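Local structure of copper-containing nitrite reductase (Hyphomicrobium denitrificans 1NES1, 6TFO) at residues P152-P158 / E294-M298; K183-T187 / T310-M316; H27-F32 / E66-I70. The protein probably catalyses the one-electron reduction of nitrite to nitric oxide at its copper sites, with cytochrome c as the likely electron donor. All coordinates share one frame; numbering follows the deposited sequence.

In the fold
From the N terminus, interaction 3 closes first: 27-32 pairs with 66-70 as parallel strands, joining two neighbouring strands of one sheet of the N-terminal cupredoxin domain before either of the other contacts opens. The linker that follows opens interaction 1 at 152-158, and strand 184-191 then opens interaction 2. Interaction 1 closes at 294-298 and interaction 2 at 310-316, so these two cross along the chain. Interaction 1 ties the linker to a strand of the last cupredoxin domain; interaction 2 adds a short strand following 293-302 to the edge of the middle domain's sheet. The three do not touch; interactions 2 and 3 come nearest, with about 10 Å between their nearest atoms.

Interaction 1 (P152-P158 / E294-M298); sequences PADLPGP and EFYVM
Pro152, Leu155 and Pro158 lean in turn on Phe295, Tyr296 and Glu294, where an irregular linker from the N-terminal domain runs against strand 293-302 of the last cupredoxin domain. It is an example of a tether held to a beta-sheet by one backbone bond and a row of fitted side chains. Pro152 O takes that bond from Tyr296 N (2.7 Å), in the carbonyl plane and on a lone pair, with 157° at the hydrogen. The same oxygen receives a CA-H...O contact from Phe295 CA and lies in plane at the edge of the Phe295 ring, 3.8 Å from CD1. The Pro152 ring, meanwhile, sets its CB 4.3 Å from Val297 CG2.

Tyr296 points toward the linker. With CG anti to the backbone N (chi1 -176°), its ring turns one edge, at CD2, to Asp154 O, 3.8 Å away and near the ring plane. Its hydroxyl is engaged beyond the linker, with Gly197 O and Leu279 N, and Phe199 makes an edge-to-face pair with the ring, so bonds at its oxygen and packing round its ring limit how the phenol can turn. Asp154 itself is the centre of an inverse gamma turn, and its carboxylate pairs with Arg150. Leu155 then points toward the strand and brings CD2 to 3.9 Å from Glu294 O, while its CB lies near Tyr296 CB.

Glu294, extended beyond CG, reaches to Pro158. Its carboxylate bridges Arg201 through OE1 and Arg353 through OE2; Arg201 also binds Pro156 O, so one guanidinium serves linker and strand together. Against this charged cluster lies an apolar neighbour, Pro158 CD, 3.5 Å from Glu294 OE1.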
ATOM      1  N   PRO C 152     -41.195 -24.551   6.566  1.00 53.27           N
ATOM      2  CA  PRO C 152     -42.131 -23.523   7.032  1.00 54.20           C
ATOM      3  C   PRO C 152     -43.494 -24.093   7.482  1.00 51.24           C
ATOM      4  O   PRO C 152     -44.224 -23.409   8.160  1.00 49.35           O
ATOM      5  CB  PRO C 152     -42.240 -22.600   5.812  1.00 55.57           C
ATOM      6  CG  PRO C 152     -42.022 -23.525   4.636  1.00 57.66           C
ATOM      7  CD  PRO C 152     -40.972 -24.502   5.116  1.00 54.80           C
ATOM      8  N   ALA C 153     -43.783 -25.344   7.123  1.00 51.40           N
ATOM      9  CA  ALA C 153     -44.993 -26.100   7.525  1.00 49.07           C
ATOM     10  C   ALA C 153     -44.743 -26.851   8.833  1.00 43.03           C
ATOM     11  O   ALA C 153     -45.681 -27.398   9.354  1.00 46.66           O
ATOM     12  CB  ALA C 153     -45.398 -27.043   6.418  1.00 50.53           C
ATOM     13  N   ASP C 154     -43.522 -26.857   9.354  1.00 48.35           N
ATOM     14  CA  ASP C 154     -43.162 -27.589  10.598  1.00 48.38           C
ATOM     15  C   ASP C 154     -43.492 -26.698  11.805  1.00 52.73           C
ATOM     16  O   ASP C 154     -42.554 -26.085  12.383  1.00 48.39           O
ATOM     17  CB  ASP C 154     -41.697 -28.033  10.549  1.00 52.74           C
ATOM     18  CG  ASP C 154     -41.208 -28.776  11.780  1.00 52.90           C
ATOM     19  OD1 ASP C 154     -42.040 -29.119  12.650  1.00 52.26           O
ATOM     20  OD2 ASP C 154     -39.988 -28.985  11.864  1.00 52.98           O
ATOM     21  N   LEU C 155     -44.782 -26.636  12.171  1.00 56.09           N
ATOM     22  CA  LEU C 155     -45.279 -26.028  13.435  1.00 53.68           C
ATOM     23  C   LEU C 155     -46.545 -26.747  13.901  1.00 55.26           C
ATOM     24  O   LEU C 155     -47.276 -27.314  13.090  1.00 57.12           O
ATOM     25  CB  LEU C 155     -45.537 -24.528  13.238  1.00 52.46           C
ATOM     26  CG  LEU C 155     -46.790 -24.136  12.452  1.00 53.60           C
ATOM     27  CD1 LEU C 155     -47.054 -22.641  12.586  1.00 54.37           C
ATOM     28  CD2 LEU C 155     -46.692 -24.547  10.982  1.00 54.02           C
ATOM     29  N   PRO C 156     -46.829 -26.759  15.222  1.00 56.99           N
ATOM     30  CA  PRO C 156     -48.122 -27.213  15.735  1.00 59.75           C
ATOM     31  C   PRO C 156     -49.277 -26.353  15.199  1.00 59.42           C
ATOM     32  O   PRO C 156     -49.104 -25.150  15.112  1.00 50.85           O
ATOM     33  CB  PRO C 156     -48.039 -27.033  17.263  1.00 60.11           C
ATOM     34  CG  PRO C 156     -46.566 -26.866  17.566  1.00 62.77           C
ATOM     35  CD  PRO C 156     -45.926 -26.334  16.298  1.00 58.03           C
ATOM     36  N   GLY C 157     -50.419 -26.980  14.884  1.00 60.00           N
ATOM     37  CA  GLY C 157     -51.672 -26.295  14.509  1.00 54.71           C
ATOM     38  C   GLY C 157     -52.355 -25.627  15.699  1.00 52.11           C
ATOM     39  O   GLY C 157     -51.860 -25.707  16.825  1.00 49.17           O
ATOM     40  N   PRO C 158     -53.504 -24.933  15.484  1.00 56.07           N
ATOM     41  CA  PRO C 158     -54.240 -24.295  16.581  1.00 53.12           C
ATOM     42  C   PRO C 158     -54.449 -25.276  17.741  1.00 54.44           C
ATOM     43  O   PRO C 158     -54.753 -26.433  17.482  1.00 51.61           O
ATOM     44  CB  PRO C 158     -55.571 -23.863  15.949  1.00 51.79           C
ATOM     45  CG  PRO C 158     -55.256 -23.710  14.466  1.00 57.66           C
ATOM     46  CD  PRO C 158     -54.154 -24.718  14.175  1.00 57.77           C
ATOM     47  N   GLU C 294     -51.307 -22.535   7.890  1.00 50.27           N
ATOM     48  CA  GLU C 294     -50.323 -21.762   8.680  1.00 50.46           C
ATOM     49  C   GLU C 294     -48.881 -22.069   8.250  1.00 50.52           C
ATOM     50  O   GLU C 294     -48.582 -23.236   7.874  1.00 52.97           O
ATOM     51  CB  GLU C 294     -50.507 -22.110  10.146  1.00 50.81           C
ATOM     52  CG  GLU C 294     -51.864 -21.751  10.690  1.00 48.20           C
ATOM     53  CD  GLU C 294     -51.897 -21.848  12.203  1.00 44.82           C
ATOM     54  OE1 GLU C 294     -51.560 -22.940  12.731  1.00 46.63           O
ATOM     55  OE2 GLU C 294     -52.207 -20.816  12.846  1.00 43.44           O
ATOM     56  N   PHE C 295     -48.011 -21.064   8.362  1.00 49.65           N
ATOM     57  CA  PHE C 295     -46.575 -21.146   7.992  1.00 48.19           C
ATOM     58  C   PHE C 295     -45.716 -20.417   9.031  1.00 50.01           C
ATOM     59  O   PHE C 295     -46.161 -19.393   9.609  1.00 41.28           O
ATOM     60  CB  PHE C 295     -46.345 -20.546   6.610  1.00 46.22           C
ATOM     61  CG  PHE C 295     -46.938 -21.335   5.478  1.00 45.15           C
ATOM     62  CD1 PHE C 295     -46.481 -22.610   5.199  1.00 46.04           C
ATOM     63  CD2 PHE C 295     -47.934 -20.801   4.676  1.00 49.56           C
ATOM     64  CE1 PHE C 295     -47.006 -23.339   4.139  1.00 45.82           C
ATOM     65  CE2 PHE C 295     -48.457 -21.529   3.612  1.00 51.34           C
ATOM     66  CZ  PHE C 295     -47.983 -22.792   3.341  1.00 46.13           C
ATOM     67  N   TYR C 296     -44.498 -20.938   9.204  1.00 49.27           N
ATOM     68  CA  TYR C 296     -43.437 -20.482  10.137  1.00 47.64           C
ATOM     69  C   TYR C 296     -42.236 -19.975   9.325  1.00 46.97           C
ATOM     70  O   TYR C 296     -41.573 -20.786   8.655  1.00 47.20           O
ATOM     71  CB  TYR C 296     -43.050 -21.671  11.007  1.00 46.45           C
ATOM     72  CG  TYR C 296     -42.048 -21.416  12.096  1.00 43.38           C
ATOM     73  CD1 TYR C 296     -41.747 -20.146  12.556  1.00 42.40           C
ATOM     74  CD2 TYR C 296     -41.463 -22.490  12.732  1.00 38.83           C
ATOM     75  CE1 TYR C 296     -40.869 -19.959  13.608  1.00 41.38           C
ATOM     76  CE2 TYR C 296     -40.594 -22.321  13.788  1.00 39.54           C
ATOM     77  CZ  TYR C 296     -40.288 -21.052  14.227  1.00 41.26           C
ATOM     78  OH  TYR C 296     -39.409 -20.919  15.265  1.00 45.41           O
ATOM     79  N   VAL C 297     -41.999 -18.665   9.336  1.00 44.27           N
ATOM     80  CA  VAL C 297     -40.869 -18.020   8.611  1.00 42.60           C
ATOM     81  C   VAL C 297     -40.147 -17.041   9.551  1.00 46.22           C
ATOM     82  O   VAL C 297     -40.817 -16.215  10.203  1.00 41.94           O
ATOM     83  CB  VAL C 297     -41.340 -17.341   7.315  1.00 42.14           C
ATOM     84  CG1 VAL C 297     -40.192 -16.613   6.632  1.00 41.18           C
ATOM     85  CG2 VAL C 297     -41.984 -18.336   6.359  1.00 41.52           C
ATOM     86  N   MET C 298     -38.812 -17.133   9.605  1.00 45.00           N
ATOM     87  CA  MET C 298     -37.959 -16.192  10.363  1.00 41.82           C
ATOM     88  C   MET C 298     -36.781 -15.738   9.491  1.00 45.11           C
ATOM     89  O   MET C 298     -36.226 -16.561   8.735  1.00 41.39           O
ATOM     90  CB  MET C 298     -37.457 -16.821  11.665  1.00 41.71           C
ATOM     91  CG  MET C 298     -38.552 -17.012  12.683  1.00 40.22           C
ATOM     92  SD  MET C 298     -37.946 -17.142  14.385  1.00 40.66           S
ATOM     93  CE  MET C 298     -37.891 -15.423  14.886  1.00 40.38           C
TER

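Interaction 2 (K183-T187 / T310-M316); sequences KTTYT and TSGEQEM
Gly312 O is gripped by two groups of the neighbouring strand: Thr185 N binds it at 3.0 Å, and Thr184 CA adds a CA-H...O contact at 3.2 Å. The Thr185 donor stands 40° above the carbonyl plane and so misses the lone pair. Gly312 N returns a nearly straight bond to Lys183 O (2.9 Å, 174°), and Gln314 N donates to Thr185 O. These bonds make a short parallel ladder of two bridges, Thr184 with Gly312 and Thr185 with Glu313, which adds strand 312-313 to the edge of the cupredoxin sheet containing strand 184-191.

Side chains finish the join. Thr185 OG1 sits between its own backbone N and carbonyl carbon (chi1 68°) and touches Glu313 CA at 3.3 Å, the two side chains crossing at about a right angle. Farther along, a water bonds both Thr187 OG1 and Glu313 OE2, donating to the carboxylate. Tyr186 swings its ring past the strand end: CD1 lies 3.6 Å from Gln314 O, and OH meets Met316 CG at 3.5 Å. Replacing Tyr186 with an alanine would probably open a gap beside Gln314 O and take away the packing that Met316 CB and CG have against the phenol oxygen.

Segment 310-316 also reaches a second subunit, where Glu315 OE2 accepts from Ser95 N and OE1 from Gly96 N of that subunit. Thr184 OG1, buried against Gln314 CG, has no hydrogen-bond partner in the model. The join thus rests on backbone amides and carbonyls, with one water linking Thr187 OG1 and Glu313 OE2.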
ATOM      1  N   LYS C 183     -22.813 -25.061  -2.325  1.00 60.31           N
ATOM      2  CA  LYS C 183     -21.420 -25.591  -2.177  1.00 59.78           C
ATOM      3  C   LYS C 183     -20.701 -24.897  -1.017  1.00 56.08           C
ATOM      4  O   LYS C 183     -19.445 -24.854  -1.014  1.00 52.17           O
ATOM      5  CB  LYS C 183     -20.586 -25.338  -3.435  1.00 67.88           C
ATOM      6  CG  LYS C 183     -21.127 -25.921  -4.734  1.00 77.61           C
ATOM      7  CD  LYS C 183     -20.476 -25.297  -5.960  1.00 82.19           C
ATOM      8  CE  LYS C 183     -21.105 -25.755  -7.259  1.00 84.68           C
ATOM      9  NZ  LYS C 183     -20.117 -25.718  -8.361  1.00 86.18           N
ATOM     10  N   THR C 184     -21.454 -24.354  -0.060  1.00 50.12           N
ATOM     11  CA  THR C 184     -20.870 -23.553   1.045  1.00 48.22           C
ATOM     12  C   THR C 184     -21.520 -23.959   2.365  1.00 48.97           C
ATOM     13  O   THR C 184     -22.739 -24.196   2.403  1.00 50.21           O
ATOM     14  CB  THR C 184     -20.820 -22.049   0.720  1.00 46.47           C
ATOM     15  OG1 THR C 184     -21.211 -21.256   1.834  1.00 51.42           O
ATOM     16  CG2 THR C 184     -21.635 -21.670  -0.489  1.00 42.55           C
ATOM     17  N   THR C 185     -20.682 -24.102   3.391  1.00 49.94           N
ATOM     18  CA  THR C 185     -21.075 -24.576   4.741  1.00 50.26           C
ATOM     19  C   THR C 185     -20.748 -23.476   5.749  1.00 48.43           C
ATOM     20  O   THR C 185     -20.148 -22.465   5.356  1.00 47.80           O
ATOM     21  CB  THR C 185     -20.429 -25.934   5.038  1.00 48.59           C
ATOM     22  OG1 THR C 185     -19.024 -25.746   5.174  1.00 45.59           O
ATOM     23  CG2 THR C 185     -20.707 -26.956   3.957  1.00 48.73           C
ATOM     24  N   TYR C 186     -21.189 -23.660   6.993  1.00 49.13           N
ATOM     25  CA  TYR C 186     -21.090 -22.693   8.113  1.00 41.38           C
ATOM     26  C   TYR C 186     -21.394 -23.480   9.381  1.00 40.17           C
ATOM     27  O   TYR C 186     -22.084 -24.489   9.300  1.00 43.29           O
ATOM     28  CB  TYR C 186     -22.027 -21.499   7.892  1.00 42.22           C
ATOM     29  CG  TYR C 186     -21.909 -20.387   8.904  1.00 43.65           C
ATOM     30  CD1 TYR C 186     -20.917 -19.425   8.809  1.00 45.82           C
ATOM     31  CD2 TYR C 186     -22.796 -20.278   9.961  1.00 46.71           C
ATOM     32  CE1 TYR C 186     -20.792 -18.408   9.749  1.00 47.53           C
ATOM     33  CE2 TYR C 186     -22.693 -19.263  10.909  1.00 52.06           C
ATOM     34  CZ  TYR C 186     -21.689 -18.312  10.805  1.00 50.07           C
ATOM     35  OH  TYR C 186     -21.602 -17.306  11.734  1.00 43.76           O
ATOM     36  N   THR C 187     -20.853 -23.059  10.510  1.00 42.41           N
ATOM     37  CA  THR C 187     -21.098 -23.700  11.819  1.00 41.46           C
ATOM     38  C   THR C 187     -22.257 -22.939  12.452  1.00 45.05           C
ATOM     39  O   THR C 187     -22.059 -21.787  12.891  1.00 45.46           O
ATOM     40  CB  THR C 187     -19.838 -23.767  12.687  1.00 42.22           C
ATOM     41  OG1 THR C 187     -18.928 -24.649  12.026  1.00 41.84           O
ATOM     42  CG2 THR C 187     -20.106 -24.262  14.091  1.00 39.77           C
ATOM     43  N   THR C 310     -19.267 -17.351  -2.178  1.00 53.71           N
ATOM     44  CA  THR C 310     -17.987 -18.071  -1.972  1.00 50.88           C
ATOM     45  C   THR C 310     -18.292 -19.511  -1.548  1.00 50.23           C
ATOM     46  O   THR C 310     -19.060 -19.679  -0.600  1.00 51.46           O
ATOM     47  CB  THR C 310     -17.133 -17.360  -0.926  1.00 51.14           C
ATOM     48  OG1 THR C 310     -17.034 -15.974  -1.253  1.00 45.85           O
ATOM     49  CG2 THR C 310     -15.758 -17.974  -0.829  1.00 54.66           C
ATOM     50  N   SER C 311     -17.705 -20.497  -2.230  1.00 49.56           N
ATOM     51  CA  SER C 311     -17.771 -21.949  -1.900  1.00 45.91           C
ATOM     52  C   SER C 311     -16.897 -22.272  -0.687  1.00 45.86           C
ATOM     53  O   SER C 311     -16.025 -21.460  -0.364  1.00 43.34           O
ATOM     54  CB  SER C 311     -17.348 -22.797  -3.059  1.00 43.14           C
ATOM     55  OG  SER C 311     -18.038 -22.404  -4.219  1.00 51.63           O
ATOM     56  N   GLY C 312     -17.125 -23.440  -0.079  1.00 46.38           N
ATOM     57  CA  GLY C 312     -16.316 -23.981   1.029  1.00 46.58           C
ATOM     58  C   GLY C 312     -16.879 -23.621   2.395  1.00 49.02           C
ATOM     59  O   GLY C 312     -18.035 -23.163   2.467  1.00 56.70           O
ATOM     60  N   GLU C 313     -16.099 -23.851   3.445  1.00 46.46           N
ATOM     61  CA  GLU C 313     -16.504 -23.571   4.836  1.00 52.53           C
ATOM     62  C   GLU C 313     -16.381 -22.061   5.067  1.00 51.69           C
ATOM     63  O   GLU C 313     -15.260 -21.586   5.211  1.00 48.82           O
ATOM     64  CB  GLU C 313     -15.663 -24.360   5.841  1.00 57.17           C
ATOM     65  CG  GLU C 313     -16.071 -24.072   7.291  1.00 70.78           C
ATOM     66  CD  GLU C 313     -15.946 -25.186   8.330  1.00 79.02           C
ATOM     67  OE1 GLU C 313     -15.955 -26.387   7.951  1.00 80.08           O
ATOM     68  OE2 GLU C 313     -15.863 -24.842   9.539  1.00 71.26           O
ATOM     69  N   GLN C 314     -17.501 -21.337   5.120  1.00 47.82           N
ATOM     70  CA  GLN C 314     -17.515 -19.918   5.546  1.00 46.02           C
ATOM     71  C   GLN C 314     -17.310 -19.841   7.070  1.00 43.93           C
ATOM     72  O   GLN C 314     -17.700 -20.764   7.787  1.00 42.63           O
ATOM     73  CB  GLN C 314     -18.785 -19.248   5.040  1.00 47.24           C
ATOM     74  CG  GLN C 314     -18.785 -19.002   3.531  1.00 54.40           C
ATOM     75  CD  GLN C 314     -18.326 -17.605   3.179  1.00 57.83           C
ATOM     76  OE1 GLN C 314     -17.384 -17.087   3.775  1.00 67.34           O
ATOM     77  NE2 GLN C 314     -18.970 -16.981   2.197  1.00 55.79           N
ATOM     78  N   GLU C 315     -16.680 -18.768   7.539  1.00 44.20           N
ATOM     79  CA  GLU C 315     -16.390 -18.519   8.969  1.00 46.30           C
ATOM     80  C   GLU C 315     -16.906 -17.135   9.347  1.00 45.60           C
ATOM     81  O   GLU C 315     -17.039 -16.268   8.470  1.00 43.67           O
ATOM     82  CB  GLU C 315     -14.884 -18.581   9.227  1.00 54.68           C
ATOM     83  CG  GLU C 315     -14.310 -19.981   9.121  1.00 59.78           C
ATOM     84  CD  GLU C 315     -12.844 -20.031   9.517  1.00 62.46           C
ATOM     85  OE1 GLU C 315     -11.990 -19.695   8.658  1.00 71.61           O
ATOM     86  OE2 GLU C 315     -12.560 -20.338  10.701  1.00 57.37           O
ATOM     87  N   MET C 316     -17.123 -16.933  10.635  1.00 47.37           N
ATOM     88  CA  MET C 316     -17.765 -15.711  11.171  1.00 50.05           C
ATOM     89  C   MET C 316     -16.726 -14.586  11.205  1.00 46.20           C
ATOM     90  O   MET C 316     -15.561 -14.851  11.574  1.00 42.69           O
ATOM     91  CB  MET C 316     -18.319 -15.994  12.569  1.00 53.84           C
ATOM     92  CG  MET C 316     -19.291 -14.968  13.062  1.00 54.60           C
ATOM     93  SD  MET C 316     -18.723 -14.377  14.640  1.00 61.53           S
ATOM     94  CE  MET C 316     -17.643 -13.109  14.018  1.00 58.80           C
TER
HETATM   95  O   HOH W   1     -16.443 -23.416  11.545  1.00 44.16           O

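Interaction 3 (H27-F32 / E66-I70); sequences HAPVVF and ETVQI
His27 O lies 4.0 Å from Thr67 CB, a loose beginning in a poorly ordered residue. At Ala28 the link is a water, which donates to Ala28 O and accepts from Thr67 N, standing in for a direct strand bond. Pro29 has no N-H to offer, but its CA-H touches Thr67 O at 3.3 Å; its ring lies side by side with the Gln69 side chain, both pointing the same way, with CG near Gln69 OE1. The Gln69 amide nitrogen is held by Asn71.

Val30 starts the regular pairing. Its N donates to Thr67 O (2.8 Å) and its O accepts from Gln69 N (2.8 Å, 171°), so Val30 bonds to the residues on either side of its partner Val68, as parallel pairing requires. Its CG2 rests over the Glu66 carboxylate, 3.2 Å from OE1; that acid is a salt-bridge partner of Arg138. Val31 points to the other face, where Gln69 also lies, and its CA-H meets Gln69 O.

Phe32 then donates its N to the same Gln69 O (2.9 Å), nearly along the C=O axis. The ring crosses the Val68 side chain obliquely, and Val68 CG1 comes to its edge near the ring plane, 4.1 Å from CD2. Phe32, Val68 and Ile70 share a face and pack on Leu60 or Val62 of strand 60-63 in the facing sheet. From the face bearing Gln69, that residue reaches Tyr318 of a third subunit, while Thr67 and His27 touch its Pro266.

Two parallel strands whose apolar face packs onto a second sheet are characteristic of the cupredoxin beta-sandwich, here the N-terminal domain whose type 1 copper is held by His80, Cys117, His122 and Met127.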
ATOM      1  N   HIS C  27     -38.020 -18.873 -11.607  1.00111.44           N
ATOM      2  CA  HIS C  27     -37.694 -17.637 -12.366  1.00114.81           C
ATOM      3  C   HIS C  27     -36.425 -17.028 -11.767  1.00115.24           C
ATOM      4  O   HIS C  27     -35.981 -16.018 -12.326  1.00117.95           O
ATOM      5  CB  HIS C  27     -38.875 -16.654 -12.366  1.00123.21           C
ATOM      6  CG  HIS C  27     -38.501 -15.204 -12.472  1.00125.87           C
ATOM      7  ND1 HIS C  27     -37.637 -14.587 -11.571  1.00120.12           N
ATOM      8  CD2 HIS C  27     -38.888 -14.238 -13.337  1.00117.71           C
ATOM      9  CE1 HIS C  27     -37.490 -13.320 -11.894  1.00109.48           C
ATOM     10  NE2 HIS C  27     -38.249 -13.081 -12.972  1.00115.95           N
ATOM     11  N   ALA C  28     -35.939 -17.587 -10.651  1.00114.73           N
ATOM     12  CA  ALA C  28     -34.741 -17.188  -9.867  1.00101.94           C
ATOM     13  C   ALA C  28     -33.523 -17.010 -10.770  1.00 91.84           C
ATOM     14  O   ALA C  28     -33.049 -18.004 -11.316  1.00 82.49           O
ATOM     15  CB  ALA C  28     -34.461 -18.265  -8.846  1.00 97.54           C
ATOM     16  N   PRO C  29     -32.964 -15.787 -10.956  1.00 72.91           N
ATOM     17  CA  PRO C  29     -31.978 -15.578 -12.013  1.00 66.56           C
ATOM     18  C   PRO C  29     -30.647 -16.268 -11.673  1.00 63.23           C
ATOM     19  O   PRO C  29     -30.250 -16.229 -10.529  1.00 64.51           O
ATOM     20  CB  PRO C  29     -31.834 -14.050 -12.098  1.00 65.52           C
ATOM     21  CG  PRO C  29     -32.199 -13.565 -10.699  1.00 65.89           C
ATOM     22  CD  PRO C  29     -33.237 -14.555 -10.193  1.00 72.61           C
ATOM     23  N   VAL C  30     -29.999 -16.889 -12.666  1.00 59.37           N
ATOM     24  CA  VAL C  30     -28.569 -17.319 -12.585  1.00 51.29           C
ATOM     25  C   VAL C  30     -27.712 -16.063 -12.749  1.00 47.68           C
ATOM     26  O   VAL C  30     -27.842 -15.391 -13.806  1.00 42.67           O
ATOM     27  CB  VAL C  30     -28.251 -18.358 -13.661  1.00 49.75           C
ATOM     28  CG1 VAL C  30     -26.801 -18.812 -13.583  1.00 51.12           C
ATOM     29  CG2 VAL C  30     -29.219 -19.522 -13.571  1.00 49.81           C
ATOM     30  N   VAL C  31     -26.910 -15.723 -11.738  1.00 48.80           N
ATOM     31  CA  VAL C  31     -26.103 -14.462 -11.752  1.00 55.49           C
ATOM     32  C   VAL C  31     -24.604 -14.772 -11.965  1.00 49.80           C
ATOM     33  O   VAL C  31     -24.067 -15.733 -11.386  1.00 42.54           O
ATOM     34  CB  VAL C  31     -26.355 -13.556 -10.528  1.00 57.20           C
ATOM     35  CG1 VAL C  31     -27.704 -13.828  -9.896  1.00 58.58           C
ATOM     36  CG2 VAL C  31     -25.239 -13.617  -9.505  1.00 65.97           C
ATOM     37  N   PHE C  32     -23.978 -13.950 -12.796  1.00 49.16           N
ATOM     38  CA  PHE C  32     -22.525 -13.918 -13.086  1.00 50.81           C
ATOM     39  C   PHE C  32     -22.056 -12.469 -12.926  1.00 47.10           C
ATOM     40  O   PHE C  32     -22.713 -11.564 -13.504  1.00 49.18           O
ATOM     41  CB  PHE C  32     -22.260 -14.430 -14.505  1.00 47.16           C
ATOM     42  CG  PHE C  32     -22.734 -15.838 -14.760  1.00 51.74           C
ATOM     43  CD1 PHE C  32     -22.078 -16.927 -14.201  1.00 52.76           C
ATOM     44  CD2 PHE C  32     -23.832 -16.082 -15.572  1.00 55.61           C
ATOM     45  CE1 PHE C  32     -22.496 -18.226 -14.461  1.00 47.36           C
ATOM     46  CE2 PHE C  32     -24.266 -17.378 -15.808  1.00 51.08           C
ATOM     47  CZ  PHE C  32     -23.604 -18.445 -15.237  1.00 48.46           C
ATOM     48  N   GLU C  66     -33.444 -20.714 -18.406  1.00 52.98           N
ATOM     49  CA  GLU C  66     -33.069 -19.961 -17.182  1.00 50.24           C
ATOM     50  C   GLU C  66     -33.011 -18.467 -17.524  1.00 47.57           C
ATOM     51  O   GLU C  66     -32.788 -18.105 -18.702  1.00 46.40           O
ATOM     52  CB  GLU C  66     -31.747 -20.447 -16.600  1.00 54.30           C
ATOM     53  CG  GLU C  66     -31.836 -21.792 -15.892  1.00 55.09           C
ATOM     54  CD  GLU C  66     -30.533 -22.246 -15.239  1.00 52.39           C
ATOM     55  OE1 GLU C  66     -29.476 -21.911 -15.756  1.00 56.62           O
ATOM     56  OE2 GLU C  66     -30.572 -22.931 -14.215  1.00 59.03           O
ATOM     57  N   THR C  67     -33.293 -17.628 -16.528  1.00 50.24           N
ATOM     58  CA  THR C  67     -33.076 -16.163 -16.586  1.00 51.14           C
ATOM     59  C   THR C  67     -31.641 -15.907 -16.148  1.00 49.04           C
ATOM     60  O   THR C  67     -31.238 -16.457 -15.101  1.00 45.50           O
ATOM     61  CB  THR C  67     -34.079 -15.387 -15.730  1.00 50.17           C
ATOM     62  OG1 THR C  67     -35.372 -15.604 -16.294  1.00 49.46           O
ATOM     63  CG2 THR C  67     -33.832 -13.894 -15.713  1.00 52.07           C
ATOM     64  N   VAL C  68     -30.914 -15.124 -16.940  1.00 50.18           N
ATOM     65  CA  VAL C  68     -29.466 -14.854 -16.734  1.00 45.86           C
ATOM     66  C   VAL C  68     -29.304 -13.376 -16.395  1.00 40.85           C
ATOM     67  O   VAL C  68     -29.847 -12.535 -17.119  1.00 37.90           O
ATOM     68  CB  VAL C  68     -28.660 -15.279 -17.968  1.00 48.00           C
ATOM     69  CG1 VAL C  68     -27.174 -15.026 -17.789  1.00 50.05           C
ATOM     70  CG2 VAL C  68     -28.917 -16.741 -18.303  1.00 50.60           C
ATOM     71  N   GLN C  69     -28.645 -13.106 -15.273  1.00 40.71           N
ATOM     72  CA  GLN C  69     -28.232 -11.751 -14.847  1.00 45.34           C
ATOM     73  C   GLN C  69     -26.703 -11.706 -14.926  1.00 43.97           C
ATOM     74  O   GLN C  69     -26.049 -12.574 -14.324  1.00 40.90           O
ATOM     75  CB  GLN C  69     -28.717 -11.449 -13.431  1.00 45.73           C
ATOM     76  CG  GLN C  69     -28.403 -10.033 -12.978  1.00 47.68           C
ATOM     77  CD  GLN C  69     -28.865  -9.752 -11.569  1.00 48.68           C
ATOM     78  OE1 GLN C  69     -29.933 -10.187 -11.124  1.00 49.36           O
ATOM     79  NE2 GLN C  69     -28.064  -8.972 -10.862  1.00 50.75           N
ATOM     80  N   ILE C  70     -26.168 -10.761 -15.692  1.00 41.84           N
ATOM     81  CA  ILE C  70     -24.707 -10.508 -15.804  1.00 42.94           C
ATOM     82  C   ILE C  70     -24.465  -9.117 -15.238  1.00 41.01           C
ATOM     83  O   ILE C  70     -25.047  -8.154 -15.780  1.00 40.68           O
ATOM     84  CB  ILE C  70     -24.231 -10.639 -17.258  1.00 44.95           C
ATOM     85  CG1 ILE C  70     -24.265 -12.094 -17.737  1.00 47.75           C
ATOM     86  CG2 ILE C  70     -22.851 -10.033 -17.403  1.00 48.82           C
ATOM     87  CD1 ILE C  70     -24.237 -12.248 -19.247  1.00 50.28           C
TER
HETATM   88  O   HOH W   2     -33.683 -18.744 -13.707  1.00 50.24           O